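PDB 4KKI: transcobalamin-1 from Homo sapiens, which binds vitamin B12 with femtomolar affinity and shields it from the acidic environment of the stomach. Local coordinates for residues Gln331-Val336 with Asn349-Asn354; Asn235-Asn240 with Asn270-Glu275; Leu40-Gln45 with Ser282-Ala287. All coordinates share one frame; numbering follows the deposited sequence.

Haptocorrin illustrates how two separately built domains can close on one ligand. Contacts 2 and 3 belong to the helical alpha domain; contact 1 begins at the flexible linker's end and otherwise lies in the C-terminal beta domain. Along the chain, contact 2 is nested inside the long loop that contact 3 closes between Leu40-Gln45 and Ser282-Ala287; contact 1 opens only afterwards. The centres of contacts 2 and 3 lie about 18 Å apart, and their helices 265-277 and 284-294 are consecutive. Contact 1 is remote, its centre about 30 Å from that of contact 2 and 28 Å from that of contact 3. Cobalamin is bound by residues of both domains, and contact 2 includes one of them, Asn240.

Contact 1: Gln331-Val336 with Asn349-Asn354; sequences QSYISV and NVTVLN. With NAG (2-acetamido-2-deoxy-beta-D-glucopyranose), chain C; NAG (2-acetamido-2-deoxy-beta-D-glucopyranose), chain G.
Ile334 and Val352 exchange two backbone hydrogen bonds, Ile334 N to Val352 O at 2.7 Å and the return bond from Val352 N. Val336 and Val350 form the next hydrogen-bonded pair of the antiparallel ladder, while Ser335 with Thr351 and Tyr333 with Leu353 are non-hydrogen-bonded pairs. Beyond the strands the ladder frays: Asn354 N reaches Ser332 O over 3.3 Å, well above the carbonyl plane.

Apolar packing follows the alternation. On one face Ile334 CG2 meets Val352 CG2 at 3.9 Å, and the CG2 methyls of Val336 and Val350 come within 3.6 Å; helix 358-368 covers the latter pair through Val361. At the frayed end, Leu353 CD2 lies over one face of the Tyr333 ring, only 3.2 Å from CZ, a tight fit, and the amide end of Gln331 lies against the same methyl.

This is the beta hairpin of strands 333-341 and 345-353 in the C-terminal beta domain. Strand 345-353 is outermost in its mixed sheet, and strand 333-341 runs on to pair in parallel with 426-432.

Polar side chains and sugar share the face of Ser335 and Thr351. Ser335 OG donates to Thr351 OG1 over 2.9 Å, and that hydroxyl in turn donates to O7 of the N-acetylglucosamine on Asn349, 2.8 Å away. Thr351 OG1 stands opposite its carbonyl carbon (chi1 -57°), which leaves CG2 to pack near Tyr333 CB. Asn349, Val350 and Thr351 form an N-glycosylation sequon, and the first sugar is bonded to Asn349 ND2. With an alanine in place of Thr351, Ser335 OG would probably lose this acceptor and, the sequon being broken, Asn349 its sugar. A second N-acetylglucosamine hangs from Asn354 ND2, its acetamido O7 3.6 Å from Ile334 CD1.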
loop_
_atom_site.group_PDB
_atom_site.type_symbol
_atom_site.label_atom_id
_atom_site.label_comp_id
_atom_site.label_asym_id
_atom_site.label_seq_id
_atom_site.Cartn_x
_atom_site.Cartn_y
_atom_site.Cartn_z
ATOM N N GLN A 331 4.382 -36.482 6.037
ATOM C CA GLN A 331 5.082 -35.213 5.889
ATOM C C GLN A 331 4.929 -34.674 4.467
ATOM O O GLN A 331 4.553 -33.517 4.273
ATOM C CB GLN A 331 6.562 -35.375 6.242
ATOM C CG GLN A 331 7.306 -34.065 6.428
ATOM C CD GLN A 331 8.749 -34.270 6.843
ATOM O OE1 GLN A 331 9.333 -35.328 6.602
ATOM N NE2 GLN A 331 9.333 -33.259 7.477
ATOM N N SER A 332 5.230 -35.511 3.480
ATOM C CA SER A 332 5.021 -35.178 2.071
ATOM C C SER A 332 5.965 -34.123 1.494
ATOM O O SER A 332 6.328 -33.162 2.166
ATOM C CB SER A 332 3.573 -34.754 1.834
ATOM O OG SER A 332 3.307 -34.611 0.452
ATOM N N TYR A 333 6.347 -34.314 0.233
ATOM C CA TYR A 333 7.186 -33.352 -0.472
ATOM C C TYR A 333 6.550 -32.948 -1.797
ATOM O O TYR A 333 5.736 -33.682 -2.358
ATOM C CB TYR A 333 8.583 -33.927 -0.721
ATOM C CG TYR A 333 9.470 -33.949 0.503
ATOM C CD1 TYR A 333 9.350 -34.952 1.456
ATOM C CD2 TYR A 333 10.436 -32.969 0.700
ATOM C CE1 TYR A 333 10.162 -34.977 2.575
ATOM C CE2 TYR A 333 11.253 -32.985 1.817
ATOM C CZ TYR A 333 11.111 -33.992 2.749
ATOM O OH TYR A 333 11.920 -34.013 3.861
ATOM N N ILE A 334 6.947 -31.797 -2.307
ATOM C CA ILE A 334 6.362 -31.296 -3.532
ATOM C C ILE A 334 7.448 -30.824 -4.495
ATOM O O ILE A 334 8.543 -30.478 -4.078
ATOM C CB ILE A 334 5.279 -30.234 -3.212
ATOM C CG1 ILE A 334 4.000 -30.546 -3.973
ATOM C CG2 ILE A 334 5.750 -28.799 -3.430
ATOM C CD1 ILE A 334 2.905 -31.077 -3.083
ATOM N N SER A 335 7.139 -30.830 -5.782
ATOM C CA SER A 335 8.117 -30.441 -6.795
ATOM C C SER A 335 7.581 -29.383 -7.754
ATOM O O SER A 335 6.410 -29.411 -8.138
ATOM C CB SER A 335 8.604 -31.663 -7.580
ATOM O OG SER A 335 9.487 -32.449 -6.799
ATOM N N VAL A 336 8.451 -28.452 -8.141
ATOM C CA VAL A 336 8.068 -27.352 -9.022
ATOM C C VAL A 336 9.134 -27.062 -10.077
ATOM O O VAL A 336 10.281 -27.487 -9.951
ATOM C CB VAL A 336 7.829 -26.053 -8.225
ATOM C CG1 VAL A 336 6.602 -26.181 -7.335
ATOM C CG2 VAL A 336 9.063 -25.707 -7.404
ATOM N N ASN A 349 14.385 -28.395 -11.271
ATOM C CA ASN A 349 13.240 -28.881 -10.552
ATOM C C ASN A 349 13.663 -28.976 -9.106
ATOM O O ASN A 349 14.609 -29.671 -8.775
ATOM C CB ASN A 349 12.761 -30.221 -11.104
ATOM C CG ASN A 349 13.832 -31.292 -11.072
ATOM O OD1 ASN A 349 14.977 -31.063 -11.447
ATOM N ND2 ASN A 349 13.453 -32.476 -10.624
ATOM N N VAL A 350 12.990 -28.232 -8.246
ATOM C CA VAL A 350 13.300 -28.272 -6.822
ATOM C C VAL A 350 12.237 -29.051 -6.058
ATOM O O VAL A 350 11.071 -29.095 -6.457
ATOM C CB VAL A 350 13.467 -26.857 -6.216
ATOM C CG1 VAL A 350 13.964 -25.883 -7.273
ATOM C CG2 VAL A 350 12.163 -26.366 -5.614
ATOM N N THR A 351 12.643 -29.674 -4.967
ATOM C CA THR A 351 11.706 -30.412 -4.148
ATOM C C THR A 351 11.720 -29.850 -2.736
ATOM O O THR A 351 12.760 -29.775 -2.096
ATOM C CB THR A 351 12.021 -31.915 -4.145
ATOM O OG1 THR A 351 12.019 -32.396 -5.490
ATOM C CG2 THR A 351 10.979 -32.671 -3.360
ATOM N N VAL A 352 10.549 -29.444 -2.270
ATOM C CA VAL A 352 10.396 -28.855 -0.945
ATOM C C VAL A 352 9.270 -29.525 -0.166
ATOM O O VAL A 352 8.409 -30.188 -0.747
ATOM C CB VAL A 352 10.106 -27.341 -1.034
ATOM C CG1 VAL A 352 11.333 -26.587 -1.523
ATOM C CG2 VAL A 352 8.913 -27.082 -1.944
ATOM N N LEU A 353 9.290 -29.357 1.152
ATOM C CA LEU A 353 8.226 -29.870 2.000
ATOM C C LEU A 353 6.918 -29.209 1.618
ATOM O O LEU A 353 6.893 -28.039 1.265
ATOM C CB LEU A 353 8.528 -29.592 3.471
ATOM C CG LEU A 353 9.813 -30.203 4.025
ATOM C CD1 LEU A 353 10.319 -29.424 5.226
ATOM C CD2 LEU A 353 9.597 -31.662 4.387
ATOM N N ASN A 354 5.829 -29.954 1.714
ATOM C CA ASN A 354 4.523 -29.432 1.364
ATOM C C ASN A 354 4.214 -28.261 2.277
ATOM O O ASN A 354 4.537 -28.291 3.456
ATOM C CB ASN A 354 3.480 -30.527 1.554
ATOM C CG ASN A 354 2.200 -30.271 0.787
ATOM O OD1 ASN A 354 2.175 -29.543 -0.200
ATOM N ND2 ASN A 354 1.125 -30.885 1.248
HETATM C C1 NAG C . 14.371 -33.596 -10.545
HETATM C C2 NAG C . 14.903 -34.368 -9.314
HETATM C C3 NAG C . 15.663 -35.659 -9.599
HETATM C C4 NAG C . 15.088 -36.375 -10.794
HETATM C C5 NAG C . 15.099 -35.419 -11.961
HETATM C C6 NAG C . 14.695 -36.138 -13.238
HETATM C C7 NAG C . 15.253 -32.724 -7.581
HETATM C C8 NAG C . 16.266 -32.017 -6.734
HETATM N N2 NAG C . 15.747 -33.470 -8.559
HETATM O O3 NAG C . 15.568 -36.532 -8.473
HETATM O O4 NAG C . 15.895 -37.510 -11.084
HETATM O O5 NAG C . 14.139 -34.416 -11.689
HETATM O O6 NAG C . 13.317 -36.512 -13.162
HETATM O O7 NAG C . 14.056 -32.626 -7.388
HETATM C C1 NAG G . -0.185 -30.763 0.646
HETATM C C2 NAG G . -1.026 -31.744 -0.181
HETATM C C3 NAG G . -2.156 -31.025 -0.900
HETATM C C4 NAG G . -2.965 -30.226 0.105
HETATM C C5 NAG G . -2.039 -29.281 0.850
HETATM C C6 NAG G . -2.812 -28.460 1.870
HETATM C C7 NAG G . -0.607 -33.049 -2.188
HETATM C C8 NAG G . -1.520 -34.205 -1.917
HETATM N N2 NAG G . -0.150 -32.418 -1.115
HETATM O O3 NAG G . -3.005 -31.977 -1.544
HETATM O O4 NAG G . -3.989 -29.485 -0.567
HETATM O O5 NAG G . -1.050 -30.052 1.526
HETATM O O6 NAG G . -2.060 -28.421 3.089
HETATM O O7 NAG G . -0.298 -32.709 -3.317
#

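Contact 2: Asn235-Asn240 with Asn270-Glu275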
loop_
_atom_site.group_PDB
_atom_site.type_symbol
_atom_site.label_atom_id
_atom_site.label_comp_id
_atom_site.label_asym_id
_atom_site.label_seq_id
_atom_site.Cartn_x
_atom_site.Cartn_y
_atom_site.Cartn_z
ATOM N N ASN A 235 -15.661 -11.557 -9.379
ATOM C CA ASN A 235 -16.060 -11.819 -7.998
ATOM C C ASN A 235 -16.180 -10.560 -7.134
ATOM O O ASN A 235 -16.469 -10.645 -5.941
ATOM C CB ASN A 235 -15.103 -12.820 -7.342
ATOM C CG ASN A 235 -13.657 -12.354 -7.366
ATOM O OD1 ASN A 235 -13.362 -11.218 -7.741
ATOM N ND2 ASN A 235 -12.747 -13.232 -6.961
ATOM N N GLY A 236 -15.949 -9.397 -7.735
ATOM C CA GLY A 236 -16.117 -8.140 -7.029
ATOM C C GLY A 236 -14.811 -7.508 -6.585
ATOM O O GLY A 236 -14.776 -6.334 -6.214
ATOM N N LEU A 237 -13.738 -8.291 -6.611
ATOM C CA LEU A 237 -12.414 -7.774 -6.292
ATOM C C LEU A 237 -12.005 -6.727 -7.318
ATOM O O LEU A 237 -12.343 -6.832 -8.498
ATOM C CB LEU A 237 -11.382 -8.904 -6.245
ATOM C CG LEU A 237 -11.521 -9.911 -5.101
ATOM C CD1 LEU A 237 -10.352 -10.889 -5.097
ATOM C CD2 LEU A 237 -11.626 -9.192 -3.762
ATOM N N ILE A 238 -11.289 -5.708 -6.858
ATOM C CA ILE A 238 -10.853 -4.627 -7.729
ATOM C C ILE A 238 -9.332 -4.601 -7.771
ATOM O O ILE A 238 -8.679 -4.173 -6.817
ATOM C CB ILE A 238 -11.394 -3.273 -7.249
ATOM C CG1 ILE A 238 -12.896 -3.372 -6.976
ATOM C CG2 ILE A 238 -11.104 -2.196 -8.275
ATOM C CD1 ILE A 238 -13.468 -2.163 -6.271
ATOM N N GLY A 239 -8.776 -5.063 -8.885
ATOM C CA GLY A 239 -7.357 -5.358 -8.967
ATOM C C GLY A 239 -7.155 -6.772 -8.457
ATOM O O GLY A 239 -7.625 -7.730 -9.068
ATOM N N ASN A 240 -6.461 -6.905 -7.334
ATOM C CA ASN A 240 -6.389 -8.187 -6.644
ATOM C C ASN A 240 -6.938 -8.065 -5.227
ATOM O O ASN A 240 -7.533 -7.048 -4.871
ATOM C CB ASN A 240 -4.963 -8.750 -6.642
ATOM C CG ASN A 240 -3.959 -7.822 -5.976
ATOM O OD1 ASN A 240 -4.321 -6.942 -5.193
ATOM N ND2 ASN A 240 -2.684 -8.019 -6.288
ATOM N N ASN A 270 -18.525 -8.676 0.412
ATOM C CA ASN A 270 -18.731 -10.090 0.720
ATOM C C ASN A 270 -17.549 -10.969 0.324
ATOM O O ASN A 270 -17.128 -11.841 1.085
ATOM C CB ASN A 270 -20.013 -10.609 0.060
ATOM C CG ASN A 270 -21.268 -10.015 0.672
ATOM O OD1 ASN A 270 -21.252 -9.533 1.804
ATOM N ND2 ASN A 270 -22.365 -10.051 -0.076
ATOM N N THR A 271 -17.020 -10.734 -0.871
ATOM C CA THR A 271 -15.861 -11.472 -1.354
ATOM C C THR A 271 -14.647 -11.241 -0.456
ATOM O O THR A 271 -13.917 -12.178 -0.129
ATOM C CB THR A 271 -15.522 -11.085 -2.804
ATOM O OG1 THR A 271 -16.621 -11.434 -3.656
ATOM C CG2 THR A 271 -14.273 -11.809 -3.278
ATOM N N VAL A 272 -14.442 -9.992 -0.047
ATOM C CA VAL A 272 -13.346 -9.663 0.859
ATOM C C VAL A 272 -13.503 -10.387 2.198
ATOM O O VAL A 272 -12.542 -10.961 2.714
ATOM C CB VAL A 272 -13.226 -8.140 1.079
ATOM C CG1 VAL A 272 -12.211 -7.831 2.175
ATOM C CG2 VAL A 272 -12.838 -7.452 -0.220
ATOM N N LEU A 273 -14.716 -10.374 2.746
ATOM C CA LEU A 273 -14.989 -11.054 4.012
ATOM C C LEU A 273 -14.696 -12.549 3.909
ATOM O O LEU A 273 -14.207 -13.165 4.857
ATOM C CB LEU A 273 -16.440 -10.828 4.454
ATOM C CG LEU A 273 -16.819 -9.403 4.868
ATOM C CD1 LEU A 273 -18.310 -9.304 5.162
ATOM C CD2 LEU A 273 -16.002 -8.951 6.071
ATOM N N THR A 274 -14.992 -13.126 2.750
ATOM C CA THR A 274 -14.696 -14.529 2.499
ATOM C C THR A 274 -13.191 -14.762 2.524
ATOM O O THR A 274 -12.717 -15.747 3.090
ATOM C CB THR A 274 -15.252 -14.983 1.144
ATOM O OG1 THR A 274 -16.673 -14.811 1.129
ATOM C CG2 THR A 274 -14.920 -16.446 0.896
ATOM N N GLU A 275 -12.447 -13.845 1.911
ATOM C CA GLU A 275 -10.991 -13.927 1.885
ATOM C C GLU A 275 -10.406 -13.889 3.293
ATOM O O GLU A 275 -9.484 -14.641 3.607
ATOM C CB GLU A 275 -10.403 -12.785 1.051
ATOM C CG GLU A 275 -10.824 -12.782 -0.410
ATOM C CD GLU A 275 -10.075 -13.801 -1.246
ATOM O OE1 GLU A 275 -10.249 -15.016 -1.013
ATOM O OE2 GLU A 275 -9.310 -13.382 -2.139
#
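The carboxamide of Asn235 presents one flat face to helix 265-277, and the CG2 methyl of Thr271 sits almost straight above it, 4.2 Å from Asn235 CG. From that same side, at the oxygen end, the backbone N-H of Leu237 rises to Asn235 OD1 over 3.2 Å, its donor lying 41° out of the carbonyl plane. The bond, from the residue two places on, defines an Asx turn. It shapes the loop between helices 213-229 and 244-252 where that loop packs on helix 265-277 of the alpha6-alpha6 barrel.

Holding CG between the backbone N and the carbonyl carbon (chi1 57°) is what bends the Asn235 amide back over its own chain to take this bond. The turn runs through Gly236 at a positive phi, 103°, where a side chain would collide with the preceding carbonyl oxygen. Gly236 O accepts a further hydrogen bond from Thr268 OG1, one turn earlier on the helix.

Loop and helix are also joined through Thr271 OG1, which is modelled as donating to Asn235 O; the modelled separation is implausibly short, so its length is doubtful. The same hydroxyl also lies within bonding range of Gln267 O in its own helix, with one proton for two carbonyls.

Next to this polar patch, buried Leu237 spreads its branches over the helix surface. CD2 packs at 3.8 Å from Thr271 CG2 and at 4.1 Å from Val272 CG2, whose side chain continues the packing toward helix 284-294. Further along the same loop, Asn240 ND2 hydrogen-bonds cyanocobalamin; the contact therefore probably helps to hold that loop in place. The other leucine branch turns to Glu275: its carboxylate, hydrogen-bonded through OE2 to Thr241 OG1, is met obliquely by Leu237 CD1, 4.0 Å from OE2.

Contact 3: Leu40-Gln45 with Ser282-Ala287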
loop_
_atom_site.group_PDB
_atom_site.type_symbol
_atom_site.label_atom_id
_atom_site.label_comp_id
_atom_site.label_asym_id
_atom_site.label_seq_id
_atom_site.Cartn_x
_atom_site.Cartn_y
_atom_site.Cartn_z
ATOM N N LEU A 40 -8.018 -8.106 13.207
ATOM C CA LEU A 40 -7.642 -7.581 14.512
ATOM C C LEU A 40 -6.536 -8.435 15.120
ATOM O O LEU A 40 -5.517 -7.914 15.571
ATOM C CB LEU A 40 -8.860 -7.528 15.444
ATOM C CG LEU A 40 -10.068 -6.720 14.951
ATOM C CD1 LEU A 40 -11.248 -6.827 15.912
ATOM C CD2 LEU A 40 -9.690 -5.263 14.730
ATOM N N ASN A 41 -6.734 -9.751 15.111
ATOM C CA ASN A 41 -5.740 -10.680 15.633
ATOM C C ASN A 41 -4.384 -10.526 14.959
ATOM O O ASN A 41 -3.368 -10.388 15.634
ATOM C CB ASN A 41 -6.228 -12.126 15.515
ATOM C CG ASN A 41 -7.424 -12.407 16.401
ATOM O OD1 ASN A 41 -7.606 -11.766 17.436
ATOM N ND2 ASN A 41 -8.246 -13.369 15.999
ATOM N N THR A 42 -4.383 -10.532 13.629
ATOM C CA THR A 42 -3.166 -10.350 12.841
ATOM C C THR A 42 -2.377 -9.101 13.249
ATOM O O THR A 42 -1.165 -9.163 13.457
ATOM C CB THR A 42 -3.490 -10.280 11.332
ATOM O OG1 THR A 42 -3.930 -11.565 10.874
ATOM C CG2 THR A 42 -2.269 -9.858 10.535
ATOM N N MET A 43 -3.071 -7.976 13.380
ATOM C CA MET A 43 -2.419 -6.720 13.742
ATOM C C MET A 43 -1.863 -6.750 15.165
ATOM O O MET A 43 -0.846 -6.118 15.452
ATOM C CB MET A 43 -3.380 -5.543 13.545
ATOM C CG MET A 43 -3.930 -5.463 12.122
ATOM S SD MET A 43 -5.299 -4.312 11.885
ATOM C CE MET A 43 -4.414 -2.786 11.617
ATOM N N ILE A 44 -2.516 -7.498 16.048
ATOM C CA ILE A 44 -2.025 -7.652 17.415
ATOM C C ILE A 44 -0.727 -8.466 17.460
ATOM O O ILE A 44 0.187 -8.137 18.217
ATOM C CB ILE A 44 -3.081 -8.293 18.345
ATOM C CG1 ILE A 44 -4.348 -7.442 18.390
ATOM C CG2 ILE A 44 -2.534 -8.449 19.754
ATOM C CD1 ILE A 44 -4.123 -6.044 18.904
ATOM N N GLN A 45 -0.644 -9.515 16.643
ATOM C CA GLN A 45 0.546 -10.370 16.632
ATOM C C GLN A 45 1.765 -9.627 16.101
ATOM O O GLN A 45 2.901 -10.020 16.366
ATOM C CB GLN A 45 0.335 -11.639 15.795
ATOM C CG GLN A 45 -1.058 -12.250 15.831
ATOM C CD GLN A 45 -1.411 -12.917 17.150
ATOM O OE1 GLN A 45 -0.720 -12.758 18.156
ATOM N NE2 GLN A 45 -2.501 -13.677 17.146
ATOM N N SER A 282 -3.275 -12.509 6.401
ATOM C CA SER A 282 -2.383 -12.857 7.502
ATOM C C SER A 282 -1.216 -11.875 7.626
ATOM O O SER A 282 -0.594 -11.769 8.680
ATOM C CB SER A 282 -1.855 -14.282 7.327
ATOM O OG SER A 282 -1.189 -14.421 6.085
ATOM N N ASN A 283 -0.919 -11.164 6.544
ATOM C CA ASN A 283 0.107 -10.127 6.577
ATOM C C ASN A 283 -0.462 -8.841 7.191
ATOM O O ASN A 283 -1.439 -8.292 6.681
ATOM C CB ASN A 283 0.634 -9.872 5.160
ATOM C CG ASN A 283 1.908 -9.046 5.143
ATOM O OD1 ASN A 283 2.028 -8.043 5.848
ATOM N ND2 ASN A 283 2.870 -9.466 4.326
ATOM N N PRO A 284 0.152 -8.364 8.289
ATOM C CA PRO A 284 -0.300 -7.173 9.024
ATOM C C PRO A 284 -0.423 -5.922 8.156
ATOM O O PRO A 284 -1.272 -5.073 8.432
ATOM C CB PRO A 284 0.793 -6.977 10.089
ATOM C CG PRO A 284 1.962 -7.772 9.606
ATOM C CD PRO A 284 1.370 -8.939 8.883
ATOM N N ASN A 285 0.409 -5.807 7.125
ATOM C CA ASN A 285 0.306 -4.679 6.205
ATOM C C ASN A 285 -0.972 -4.756 5.383
ATOM O O ASN A 285 -1.621 -3.743 5.130
ATOM C CB ASN A 285 1.523 -4.610 5.278
ATOM C CG ASN A 285 2.822 -4.418 6.036
ATOM O OD1 ASN A 285 3.228 -3.291 6.319
ATOM N ND2 ASN A 285 3.483 -5.522 6.366
ATOM N N ALA A 286 -1.333 -5.968 4.971
ATOM C CA ALA A 286 -2.533 -6.164 4.169
ATOM C C ALA A 286 -3.785 -6.005 5.023
ATOM O O ALA A 286 -4.786 -5.447 4.572
ATOM C CB ALA A 286 -2.511 -7.529 3.494
ATOM N N ALA A 287 -3.723 -6.497 6.256
ATOM C CA ALA A 287 -4.842 -6.368 7.180
ATOM C C ALA A 287 -5.109 -4.899 7.490
ATOM O O ALA A 287 -6.260 -4.464 7.539
ATOM C CB ALA A 287 -4.573 -7.147 8.459
#
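Thr42 turns its side chain toward the residues leading into helix 284-294, with CG2 in front. That methyl settles over the backbone bend, 3.1 Å from Ser282 O and 3.6 Å from Pro284 N, with Pro284 CD and Ala287 CB around it at 4.1 Å each. With OG1 beside the backbone N, opposite the carbonyl carbon (chi1 -69°), the hydroxyl hydrogen-bonds Pro38 O in its own helix and the methyl is the branch presented across the contact. Met43 lies alongside: its CG touches Ala287 CB at 4.1 Å, while its buried side chain also packs on Val57, Ser60 and Leu61 of helix 55-63.

Asn283, the N-cap of helix 284-294, faces away from Thr42. Its OD1 is gripped twice by Asn285, by the backbone N in a capping bond and by ND2 in the carbonyl plane, at 3.0 Å. Asn283 ND2 pairs with Trp382 O and Asn285 ND2 also with Ser381 O, both in the beta domain.

The chemistry is divided: Thr42 and Met43 pack by van der Waals contact on the backbone corner and Ala287, without a hydrogen bond between the segments, whereas Asn283 OD1 and ND2 and Asn285 N and ND2 serve capping and the domain interface.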